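PDB 7CGZ: glucose dehydrogenase from Serratia sp. FS14, which belongs to the glucose/sorbosone dehydrogenase family of beta-propeller proteins, whose ordered secondary structure is mostly antiparallel strand. Local coordinates for residues V4-D9 against K340-G345; L11-S16 against D335-K340; A291-I296 against G316-E321. All coordinates share one frame; numbering follows the deposited sequence.

Contact 1: residues V4-D9 against K340-G345; sequences VSQLQD and KLLKVG
S5 and K343 face each other as an antiparallel hydrogen-bonded pair: S5 N gives its hydrogen to K343 O at 2.8 Å, and K343 N returns the bond to S5 O, nearly straight at 174°. Next along the strands the register slips by one residue. L7 N reaches L341 O at 2.7 Å, while L341 N turns to Q8 O instead, at 2.9 Å, so L7 and Q8 together face L341 in a classic beta bulge.

This pairing joins strand 3-19, the first of the chain, to 339-345, the last; segments 4-9 and 340-345 are 331 residues apart at their nearest ends. In a beta-propeller, where the blades are set in a ring, joining the two chain ends in one sheet in this way is the familiar closure of the circle, and the 169° between the strand directions makes the pair antiparallel.

Side chains pack on both surfaces. On the side of V4, Q6, L342 and V344, CG1 of V4 lies 4.2 Å from CD2 of L342, and the same methyl of L342 backs against CA and CB of Q6. The extended chain of Q6, with CG swung anti to the backbone N (chi1 167°), brings its amide across the aliphatic part of K340, OE1 standing 3.1 Å from CD. The ammonium end of K340 is held instead by D338 O.

At the bulge, CB of L7 sits 3.8 Å from L341 CD2, and CD1 of L7 rests on CB of K343. Beyond them, Y331 on strand 330-334 touches L7 and K343, W38 on strand 34-39 packs against Q8 and L341, and K343 makes a cation-pi contact with Y329. Within its own segment, Q8 bends at its second torsion and bonds through NE2 to D9 O.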
# COMPACT_ATOMS: atom_id res chain seq x y z
N VAL B 4 -10.40 -11.85 11.45
CA VAL B 4 -10.81 -10.57 12.01
C VAL B 4 -12.14 -10.76 12.72
O VAL B 4 -13.08 -11.31 12.15
CB VAL B 4 -10.94 -9.48 10.93
CG1 VAL B 4 -11.53 -8.21 11.52
CG2 VAL B 4 -9.60 -9.21 10.31
N SER B 5 -12.21 -10.28 13.96
CA SER B 5 -13.46 -10.21 14.69
C SER B 5 -13.67 -8.78 15.14
O SER B 5 -12.76 -8.16 15.72
CB SER B 5 -13.45 -11.17 15.88
OG SER B 5 -14.28 -10.69 16.92
N GLN B 6 -14.86 -8.23 14.87
CA GLN B 6 -15.17 -6.88 15.32
C GLN B 6 -15.67 -6.95 16.76
O GLN B 6 -16.68 -7.61 17.04
CB GLN B 6 -16.21 -6.25 14.39
CG GLN B 6 -16.85 -4.97 14.93
CD GLN B 6 -17.67 -4.27 13.87
OE1 GLN B 6 -17.31 -4.27 12.71
NE2 GLN B 6 -18.78 -3.67 14.28
N LEU B 7 -14.96 -6.30 17.69
CA LEU B 7 -15.33 -6.36 19.10
C LEU B 7 -16.25 -5.23 19.53
O LEU B 7 -17.02 -5.40 20.48
CB LEU B 7 -14.07 -6.35 19.98
CG LEU B 7 -13.13 -7.54 19.77
CD1 LEU B 7 -12.03 -7.56 20.81
CD2 LEU B 7 -13.91 -8.85 19.77
N GLN B 8 -16.22 -4.11 18.83
CA GLN B 8 -16.96 -2.93 19.25
C GLN B 8 -17.05 -1.97 18.08
O GLN B 8 -16.10 -1.86 17.30
CB GLN B 8 -16.27 -2.26 20.46
CG GLN B 8 -16.99 -1.05 20.99
CD GLN B 8 -18.36 -1.42 21.53
OE1 GLN B 8 -18.50 -2.35 22.33
NE2 GLN B 8 -19.39 -0.71 21.08
N ASP B 9 -18.17 -1.26 17.97
CA ASP B 9 -18.29 -0.20 16.98
C ASP B 9 -18.82 1.04 17.68
O ASP B 9 -18.96 1.07 18.91
CB ASP B 9 -19.17 -0.65 15.79
CG ASP B 9 -20.61 -0.90 16.18
OD1 ASP B 9 -20.87 -1.25 17.36
OD2 ASP B 9 -21.49 -0.76 15.30
N LYS B 340 -14.04 1.32 15.09
CA LYS B 340 -14.21 -0.06 15.53
C LYS B 340 -12.97 -0.54 16.28
O LYS B 340 -11.85 -0.07 16.04
CB LYS B 340 -14.48 -0.99 14.34
CG LYS B 340 -15.48 -0.40 13.34
CD LYS B 340 -16.09 -1.45 12.44
CE LYS B 340 -17.49 -1.04 11.99
NZ LYS B 340 -17.47 0.30 11.32
N LEU B 341 -13.18 -1.49 17.17
CA LEU B 341 -12.11 -2.24 17.81
C LEU B 341 -12.08 -3.62 17.18
O LEU B 341 -13.09 -4.34 17.23
CB LEU B 341 -12.31 -2.31 19.32
CG LEU B 341 -11.56 -3.39 20.10
CD1 LEU B 341 -10.05 -3.10 20.09
CD2 LEU B 341 -12.09 -3.45 21.53
N LEU B 342 -10.96 -3.99 16.58
CA LEU B 342 -10.84 -5.25 15.86
C LEU B 342 -9.83 -6.17 16.54
O LEU B 342 -8.80 -5.71 17.04
CB LEU B 342 -10.43 -5.03 14.40
CG LEU B 342 -11.28 -4.10 13.53
CD1 LEU B 342 -10.65 -3.92 12.15
CD2 LEU B 342 -12.70 -4.63 13.39
N LYS B 343 -10.14 -7.46 16.53
CA LYS B 343 -9.24 -8.50 17.00
C LYS B 343 -8.79 -9.31 15.79
O LYS B 343 -9.63 -9.75 14.99
CB LYS B 343 -9.94 -9.38 18.04
CG LYS B 343 -9.06 -10.39 18.73
CD LYS B 343 -9.89 -11.17 19.74
CE LYS B 343 -9.30 -12.53 20.03
NZ LYS B 343 -10.36 -13.51 20.38
N VAL B 344 -7.47 -9.48 15.64
CA VAL B 344 -6.88 -9.99 14.41
C VAL B 344 -5.91 -11.12 14.75
O VAL B 344 -5.03 -10.95 15.60
CB VAL B 344 -6.17 -8.87 13.62
CG1 VAL B 344 -5.61 -9.40 12.30
CG2 VAL B 344 -7.12 -7.69 13.39
N GLY B 345 -6.08 -12.26 14.08
CA GLY B 345 -5.16 -13.37 14.19
C GLY B 345 -4.66 -13.83 12.83
O GLY B 345 -5.10 -13.33 11.79

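Contact 2: residues L11-S16 against D335-K340; sequences LEHPWS and DERDGK
Where strands 3-19 and 339-345 run out of regular pairing, the turn that leads into the last strand of the propeller sheet is fastened to the first strand by a His-carboxylate hydrogen bond and three backbone bonds. L11 and G339 form an antiparallel hydrogen-bonded pair, with L11 N to G339 O at 3.0 Å and G339 N to L11 O at 2.8 Å. Two residues on, H13 N donates to E336 O at 2.9 Å.

The imidazole of H13 then swings over the turn. A chi1 of -65° carries the ring toward the turn, and chi2 near -72° turns one face over the E336-R337 peptide, with E336 C and R337 N both offset toward the rim. ND1 points its hydrogen at D335 OD1, 3.0 Å away. The acceptor lies in the ring plane, and the bond meets the carboxylate on its syn side, 30° out of plane. At the far rim NE2 comes within 3.6 Å of R337 CG. The ring of P14 packs by CD on CA of G339.

Within the turn, E336 OE2 takes a 3.0 Å bond from R337 NE, the partner lying in the guanidinium plane. The other oxygen of D335, OD2, makes salt bridges with R318 and R320. With ND1 as donor and two arginines sharing its second oxygen, the D335 carboxylate is probably kept ionised, and the bond from ND1 fixes the rotation of the H13 ring.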
# COMPACT_ATOMS: atom_id res chain seq x y z
N LEU B 11 -17.31 3.85 18.18
CA LEU B 11 -16.28 4.65 18.83
C LEU B 11 -15.97 5.85 17.94
O LEU B 11 -15.57 5.67 16.79
CB LEU B 11 -15.03 3.80 19.06
CG LEU B 11 -15.20 2.57 19.93
CD1 LEU B 11 -14.08 1.59 19.61
CD2 LEU B 11 -15.19 2.97 21.41
N GLU B 12 -16.15 7.06 18.47
CA GLU B 12 -15.96 8.26 17.66
C GLU B 12 -14.47 8.59 17.56
O GLU B 12 -13.85 9.05 18.53
CB GLU B 12 -16.75 9.43 18.22
CG GLU B 12 -16.80 10.63 17.28
CD GLU B 12 -17.51 11.84 17.87
OE1 GLU B 12 -17.99 11.75 19.02
OE2 GLU B 12 -17.58 12.88 17.19
N HIS B 13 -13.89 8.37 16.38
CA HIS B 13 -12.49 8.65 16.12
C HIS B 13 -11.59 8.11 17.23
O HIS B 13 -10.84 8.89 17.86
CB HIS B 13 -12.27 10.14 15.91
CG HIS B 13 -12.95 10.67 14.68
ND1 HIS B 13 -12.51 10.38 13.41
CD2 HIS B 13 -14.04 11.45 14.53
CE1 HIS B 13 -13.30 10.97 12.52
NE2 HIS B 13 -14.24 11.62 13.18
N PRO B 14 -11.62 6.81 17.50
CA PRO B 14 -10.79 6.25 18.57
C PRO B 14 -9.32 6.38 18.20
O PRO B 14 -8.96 6.36 17.03
CB PRO B 14 -11.22 4.79 18.65
CG PRO B 14 -11.73 4.48 17.26
CD PRO B 14 -12.27 5.75 16.70
N TRP B 15 -8.47 6.54 19.23
CA TRP B 15 -7.08 6.90 18.97
C TRP B 15 -6.08 5.98 19.63
O TRP B 15 -5.06 5.65 19.03
CB TRP B 15 -6.82 8.34 19.43
CG TRP B 15 -5.71 9.06 18.71
CD1 TRP B 15 -5.82 9.85 17.60
CD2 TRP B 15 -4.31 9.08 19.07
NE1 TRP B 15 -4.59 10.34 17.24
CE2 TRP B 15 -3.65 9.89 18.13
CE3 TRP B 15 -3.57 8.48 20.08
CZ2 TRP B 15 -2.27 10.13 18.18
CZ3 TRP B 15 -2.20 8.72 20.14
CH2 TRP B 15 -1.57 9.54 19.19
N SER B 16 -6.35 5.55 20.86
CA SER B 16 -5.41 4.73 21.60
C SER B 16 -6.17 3.59 22.26
O SER B 16 -7.32 3.74 22.66
CB SER B 16 -4.67 5.56 22.67
OG SER B 16 -3.60 4.81 23.25
N ASP B 335 -10.08 4.46 12.42
CA ASP B 335 -10.33 5.89 12.62
C ASP B 335 -11.42 6.39 11.67
O ASP B 335 -11.14 6.83 10.55
CB ASP B 335 -9.03 6.67 12.45
CG ASP B 335 -9.26 8.17 12.42
OD1 ASP B 335 -10.06 8.68 13.24
OD2 ASP B 335 -8.66 8.84 11.56
N GLU B 336 -12.66 6.34 12.13
CA GLU B 336 -13.72 7.14 11.52
C GLU B 336 -14.77 7.44 12.59
O GLU B 336 -14.56 7.19 13.78
CB GLU B 336 -14.34 6.45 10.31
CG GLU B 336 -14.63 7.44 9.16
CD GLU B 336 -16.04 8.04 9.21
OE1 GLU B 336 -16.24 9.13 8.60
OE2 GLU B 336 -16.95 7.43 9.83
N ARG B 337 -15.91 8.01 12.16
CA ARG B 337 -16.96 8.35 13.11
C ARG B 337 -17.59 7.10 13.70
O ARG B 337 -17.93 7.06 14.88
CB ARG B 337 -18.03 9.23 12.45
CG ARG B 337 -17.54 10.64 12.07
CD ARG B 337 -18.29 11.14 10.84
NE ARG B 337 -18.45 10.08 9.85
CZ ARG B 337 -19.30 10.12 8.82
NH1 ARG B 337 -20.09 11.17 8.64
NH2 ARG B 337 -19.37 9.09 7.98
N ASP B 338 -17.74 6.05 12.89
CA ASP B 338 -18.16 4.75 13.38
C ASP B 338 -16.92 3.86 13.50
O ASP B 338 -16.73 2.88 12.78
CB ASP B 338 -19.22 4.15 12.47
CG ASP B 338 -19.81 2.85 13.01
OD1 ASP B 338 -19.74 2.59 14.23
OD2 ASP B 338 -20.35 2.07 12.19
N GLY B 339 -16.04 4.25 14.43
CA GLY B 339 -14.79 3.56 14.60
C GLY B 339 -14.95 2.26 15.35
O GLY B 339 -15.85 2.09 16.17
N LYS B 340 -14.04 1.32 15.09
CA LYS B 340 -14.21 -0.06 15.53
C LYS B 340 -12.97 -0.54 16.28
O LYS B 340 -11.85 -0.07 16.04
CB LYS B 340 -14.48 -0.99 14.34
CG LYS B 340 -15.48 -0.40 13.34
CD LYS B 340 -16.09 -1.45 12.44
CE LYS B 340 -17.49 -1.04 11.99
NZ LYS B 340 -17.47 0.30 11.32

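Contact 3: residues A291-I296 against G316-E321; sequences AQKALI and GERIRE
K293 lies along the backbone of G316-R318, and its chain can be followed atom by atom. CB starts 3.4 Å from E317 O, the same oxygen that CA approaches, and CG stays near that carbonyl at 4.1 Å. CD has moved on to G316 O, 3.4 Å away. CE then meets the side chain of R318, 3.8 Å from its CG, the two side chains passing at a slant. The chain reaches this far because it is extended beyond CG, with chi2 at -173°. NZ ends 6.2 Å from R318 NE, whose guanidinium group is drawn to D335 by a salt bridge through NH2.

No hydrogen bond spans the two segments. Deeper in, I319 sets CG1 3.5 Å from A294 O, and its CG2 stands at the edge of contact with CD1 of L295.

The contact joins two neighbouring sheets of the propeller, since strand 294-301 belongs to the one ending in 304-311, and 319-324 is an outermost strand of the next. L332 on strand 330-334 touches both L295 and I319, and K293 also packs on V263 of the second subunit.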
# COMPACT_ATOMS: atom_id res chain seq x y z
N ALA B 291 -3.95 6.21 5.27
CA ALA B 291 -4.32 6.59 3.92
C ALA B 291 -4.55 5.36 3.03
O ALA B 291 -5.48 5.36 2.20
CB ALA B 291 -3.25 7.50 3.33
N GLN B 292 -3.74 4.32 3.17
CA GLN B 292 -3.91 3.15 2.33
C GLN B 292 -4.82 2.09 2.95
O GLN B 292 -5.05 1.05 2.32
CB GLN B 292 -2.55 2.54 1.99
CG GLN B 292 -1.74 3.36 0.98
CD GLN B 292 -0.32 2.85 0.78
OE1 GLN B 292 0.03 1.75 1.23
NE2 GLN B 292 0.52 3.63 0.10
N LYS B 293 -5.34 2.33 4.16
CA LYS B 293 -6.36 1.51 4.81
C LYS B 293 -6.00 0.03 4.83
O LYS B 293 -6.70 -0.82 4.28
CB LYS B 293 -7.74 1.72 4.17
CG LYS B 293 -8.10 3.19 4.01
CD LYS B 293 -9.53 3.41 3.52
CE LYS B 293 -9.88 4.88 3.72
NZ LYS B 293 -10.89 5.42 2.78
N ALA B 294 -4.90 -0.28 5.53
CA ALA B 294 -4.39 -1.64 5.59
C ALA B 294 -3.50 -1.77 6.82
O ALA B 294 -3.20 -0.79 7.50
CB ALA B 294 -3.61 -2.00 4.31
N LEU B 295 -3.08 -3.01 7.08
CA LEU B 295 -2.14 -3.31 8.16
C LEU B 295 -0.82 -3.72 7.54
O LEU B 295 -0.77 -4.65 6.72
CB LEU B 295 -2.68 -4.42 9.06
CG LEU B 295 -1.80 -4.75 10.26
CD1 LEU B 295 -1.75 -3.58 11.27
CD2 LEU B 295 -2.30 -6.04 10.92
N ILE B 296 0.24 -3.03 7.90
CA ILE B 296 1.56 -3.32 7.37
C ILE B 296 2.26 -4.26 8.35
O ILE B 296 2.21 -4.05 9.57
CB ILE B 296 2.37 -2.03 7.16
CG1 ILE B 296 1.68 -1.11 6.14
CG2 ILE B 296 3.81 -2.35 6.73
CD1 ILE B 296 2.31 0.28 6.07
N GLY B 316 -11.16 -1.70 3.91
CA GLY B 316 -11.46 -0.29 3.71
C GLY B 316 -11.45 0.58 4.94
O GLY B 316 -12.10 1.63 4.96
N GLU B 317 -10.73 0.18 5.99
CA GLU B 317 -10.73 0.89 7.26
C GLU B 317 -9.37 1.51 7.52
O GLU B 317 -8.34 0.85 7.35
CB GLU B 317 -11.12 -0.06 8.39
CG GLU B 317 -12.62 -0.37 8.43
CD GLU B 317 -12.94 -1.67 9.14
OE1 GLU B 317 -12.00 -2.46 9.37
OE2 GLU B 317 -14.13 -1.92 9.44
N ARG B 318 -9.37 2.79 7.91
CA ARG B 318 -8.13 3.47 8.30
C ARG B 318 -7.67 2.94 9.65
O ARG B 318 -8.38 3.08 10.65
CB ARG B 318 -8.35 4.97 8.37
CG ARG B 318 -9.42 5.45 7.41
CD ARG B 318 -9.18 6.88 7.00
NE ARG B 318 -8.71 7.70 8.11
CZ ARG B 318 -8.02 8.82 7.95
NH1 ARG B 318 -7.71 9.23 6.73
NH2 ARG B 318 -7.62 9.51 9.00
N ILE B 319 -6.48 2.35 9.69
CA ILE B 319 -6.00 1.67 10.88
C ILE B 319 -5.20 2.67 11.72
O ILE B 319 -4.11 3.10 11.33
CB ILE B 319 -5.16 0.43 10.52
CG1 ILE B 319 -6.00 -0.52 9.65
CG2 ILE B 319 -4.71 -0.29 11.77
CD1 ILE B 319 -7.32 -0.91 10.30
N ARG B 320 -5.76 3.06 12.86
CA ARG B 320 -5.17 4.09 13.70
C ARG B 320 -4.27 3.52 14.78
O ARG B 320 -3.25 4.15 15.12
CB ARG B 320 -6.30 4.94 14.32
CG ARG B 320 -5.92 5.78 15.53
CD ARG B 320 -5.07 6.95 15.13
NE ARG B 320 -5.81 7.88 14.28
CZ ARG B 320 -5.27 8.92 13.67
NH1 ARG B 320 -3.97 9.17 13.82
NH2 ARG B 320 -6.01 9.72 12.91
N GLU B 321 -4.57 2.34 15.31
CA GLU B 321 -3.86 1.82 16.47
C GLU B 321 -3.62 0.33 16.30
O GLU B 321 -4.45 -0.38 15.73
CB GLU B 321 -4.66 2.06 17.76
CG GLU B 321 -4.06 1.41 19.02
CD GLU B 321 -2.90 2.21 19.60
OE1 GLU B 321 -2.98 2.63 20.79
OE2 GLU B 321 -1.90 2.40 18.87

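The three contacts lie on the same side of the chain's centre, with centres about 12 to 13 Å apart. Contacts 1 and 2 follow one another along the pair of strands 3-19 and 339-345 and share K340; contact 3 reaches the same antiparallel sheet at its outermost strand 319-324, with 330-334 lying between that strand and 339-345. Along the chain they are nested: contact 3 lies inside the loop closed by contact 2, and contact 2 inside that of contact 1. D335 OD2 ties contact 2 to contact 3 through R318 and R320, and E317 packs on K340 and L342 of contact 1. One sheet thus combines both chain ends and abuts its neighbour.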